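Cell division control protein 45 cdc45 putative (Entamoeba histolytica, PDB 6CC2) probably acts in DNA replication as the Cdc45 component of the CMG replicative helicase, and may be regulated by a conformational switch. Local coordinates at residues V483-P488 with S516-V521. Sequence-based numbering, arbitrary orientation.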
loop_
_atom_site.group_PDB
_atom_site.type_symbol
_atom_site.label_atom_id
_atom_site.label_comp_id
_atom_site.label_asym_id
_atom_site.label_seq_id
_atom_site.Cartn_x
_atom_site.Cartn_y
_atom_site.Cartn_z
ATOM N N VAL A 483 18.676 -0.533 -6.040
ATOM C CA VAL A 483 17.243 -0.287 -5.994
ATOM C C VAL A 483 17.020 1.174 -5.630
ATOM O O VAL A 483 17.645 1.692 -4.692
ATOM C CB VAL A 483 16.552 -1.211 -4.976
ATOM C CG1 VAL A 483 15.099 -0.764 -4.776
ATOM C CG2 VAL A 483 16.623 -2.650 -5.444
ATOM N N GLY A 484 16.126 1.834 -6.354
ATOM C CA GLY A 484 15.663 3.160 -6.004
ATOM C C GLY A 484 14.182 3.102 -5.672
ATOM O O GLY A 484 13.394 2.549 -6.433
ATOM N N TYR A 485 13.826 3.679 -4.518
ATOM C CA TYR A 485 12.457 3.630 -4.039
ATOM C C TYR A 485 12.005 5.003 -3.571
ATOM O O TYR A 485 12.733 5.700 -2.861
ATOM C CB TYR A 485 12.296 2.636 -2.872
ATOM C CG TYR A 485 10.908 2.680 -2.258
ATOM C CD1 TYR A 485 9.842 2.069 -2.876
ATOM C CD2 TYR A 485 10.678 3.365 -1.071
ATOM C CE1 TYR A 485 8.550 2.127 -2.321
ATOM C CE2 TYR A 485 9.404 3.413 -0.514
ATOM C CZ TYR A 485 8.362 2.804 -1.147
ATOM O OH TYR A 485 7.099 2.849 -0.612
ATOM N N SER A 486 10.793 5.373 -3.957
ATOM C CA SER A 486 10.206 6.644 -3.563
ATOM C C SER A 486 8.896 6.379 -2.839
ATOM O O SER A 486 7.961 5.821 -3.424
ATOM C CB SER A 486 9.990 7.528 -4.787
ATOM O OG SER A 486 9.334 8.725 -4.456
ATOM N N SER A 487 8.841 6.754 -1.549
ATOM C CA SER A 487 7.591 6.522 -0.793
ATOM C C SER A 487 6.507 7.516 -1.195
ATOM O O SER A 487 6.790 8.562 -1.794
ATOM C CB SER A 487 7.863 6.629 0.697
ATOM O OG SER A 487 7.975 7.976 1.096
ATOM N N PRO A 488 5.243 7.234 -0.851
ATOM C CA PRO A 488 4.168 8.163 -1.221
ATOM C C PRO A 488 4.337 9.558 -0.645
ATOM O O PRO A 488 3.799 10.521 -1.208
ATOM C CB PRO A 488 2.895 7.478 -0.678
ATOM C CG PRO A 488 3.242 6.001 -0.725
ATOM C CD PRO A 488 4.721 5.938 -0.353
ATOM N N SER A 516 8.691 -0.258 -11.373
ATOM C CA SER A 516 7.303 -0.213 -10.957
ATOM C C SER A 516 6.835 1.234 -11.064
ATOM O O SER A 516 7.528 2.093 -11.608
ATOM C CB SER A 516 7.150 -0.758 -9.542
ATOM O OG SER A 516 7.621 0.193 -8.622
ATOM N N PHE A 517 5.679 1.519 -10.493
ATOM C CA PHE A 517 5.210 2.905 -10.456
ATOM C C PHE A 517 6.001 3.758 -9.447
ATOM O O PHE A 517 5.926 4.986 -9.523
ATOM C CB PHE A 517 3.726 2.945 -10.115
ATOM C CG PHE A 517 2.855 2.367 -11.178
ATOM C CD1 PHE A 517 2.591 3.070 -12.361
ATOM C CD2 PHE A 517 2.269 1.113 -11.026
ATOM C CE1 PHE A 517 1.800 2.549 -13.331
ATOM C CE2 PHE A 517 1.462 0.583 -12.017
ATOM C CZ PHE A 517 1.222 1.293 -13.173
ATOM N N ASP A 518 6.722 3.146 -8.488
ATOM C CA ASP A 518 7.474 3.939 -7.518
ATOM C C ASP A 518 8.888 3.422 -7.231
ATOM O O ASP A 518 9.495 3.832 -6.220
ATOM C CB ASP A 518 6.708 4.020 -6.176
ATOM C CG ASP A 518 6.378 2.648 -5.609
ATOM O OD1 ASP A 518 7.015 1.652 -6.016
ATOM O OD2 ASP A 518 5.470 2.554 -4.767
ATOM N N SER A 519 9.439 2.561 -8.079
ATOM C CA SER A 519 10.739 1.996 -7.793
ATOM C C SER A 519 11.405 1.543 -9.083
ATOM O O SER A 519 10.752 1.314 -10.101
ATOM C CB SER A 519 10.622 0.818 -6.819
ATOM O OG SER A 519 9.964 -0.278 -7.444
ATOM N N PHE A 520 12.712 1.362 -8.993
ATOM C CA PHE A 520 13.546 0.938 -10.105
ATOM C C PHE A 520 14.616 -0.015 -9.583
ATOM O O PHE A 520 15.067 0.100 -8.446
ATOM C CB PHE A 520 14.268 2.124 -10.786
ATOM C CG PHE A 520 13.374 3.264 -11.117
ATOM C CD1 PHE A 520 13.033 4.194 -10.152
ATOM C CD2 PHE A 520 12.863 3.416 -12.410
ATOM C CE1 PHE A 520 12.194 5.252 -10.455
ATOM C CE2 PHE A 520 12.036 4.478 -12.716
ATOM C CZ PHE A 520 11.695 5.395 -11.730
ATOM N N VAL A 521 15.040 -0.939 -10.445
ATOM C CA VAL A 521 16.145 -1.839 -10.155
ATOM C C VAL A 521 17.144 -1.779 -11.304
ATOM O O VAL A 521 16.756 -1.880 -12.470
ATOM C CB VAL A 521 15.663 -3.287 -9.965
ATOM C CG1 VAL A 521 16.828 -4.188 -9.584
ATOM C CG2 VAL A 521 14.582 -3.342 -8.888
HETATM O O HOH W 1 5.167 1.999 -2.384
HETATM O O HOH W 2 5.268 5.671 -3.708
#
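Gly484 and Phe520 pair through two backbone hydrogen bonds, one in each direction: Gly484 N reaches Phe520 O at 2.9 Å with an angle of 163° at the hydrogen, and Phe520 N donates to Gly484 O, lying in the plane of that carbonyl. This hydrogen-bonded pair is flanked by the non-hydrogen-bonded pairs Val483 with Val521 and Tyr485 with Ser519. CA-H...O contacts accompany them, from Val483 CA to Phe520 O (3.3 Å) and from Ser519 CA to Gly484 O. The two short strands run almost exactly antiparallel.

On one face the two valines run alongside each other in the same direction, with Val483 CG2 4.1 Å from Val521 CG2. Further along this face Ser519 CB meets the edge of the Tyr485 ring near its plane. Val483 and Ser519 also touch Leu448 of helix 444-462, whereas on the other face Phe520 meets Phe501 of helix 494-508.

Pairing extends past the strand end, where Ser486 N donates to Asp518 O at 3.0 Å. CG of Asp518 sits between its backbone N and carbonyl carbon (chi1 56°), which brings the carboxylate to Tyr485 CE1, turned 67° from the plane of the ring. One water joins Tyr485 OH to Asp518 OD2; a second donates to Ser486 O at 2.7 Å and, at greater length, to the same OD2.

Two residues before Asp518, Ser516 OG accepts from Asp518 N at 3.1 Å, forming an ST turn, and shares a hydrogen bond with Ser519 OG (2.7 Å). Ser516 N donates a backbone hydrogen bond to Ser519 O. This turn leads into strand 519-525, which lies antiparallel between strands 479-485 and 514-515 in the mixed sheet of the C-terminal part of Cdc45, with helices 444-462 and 494-508 packed against its two faces.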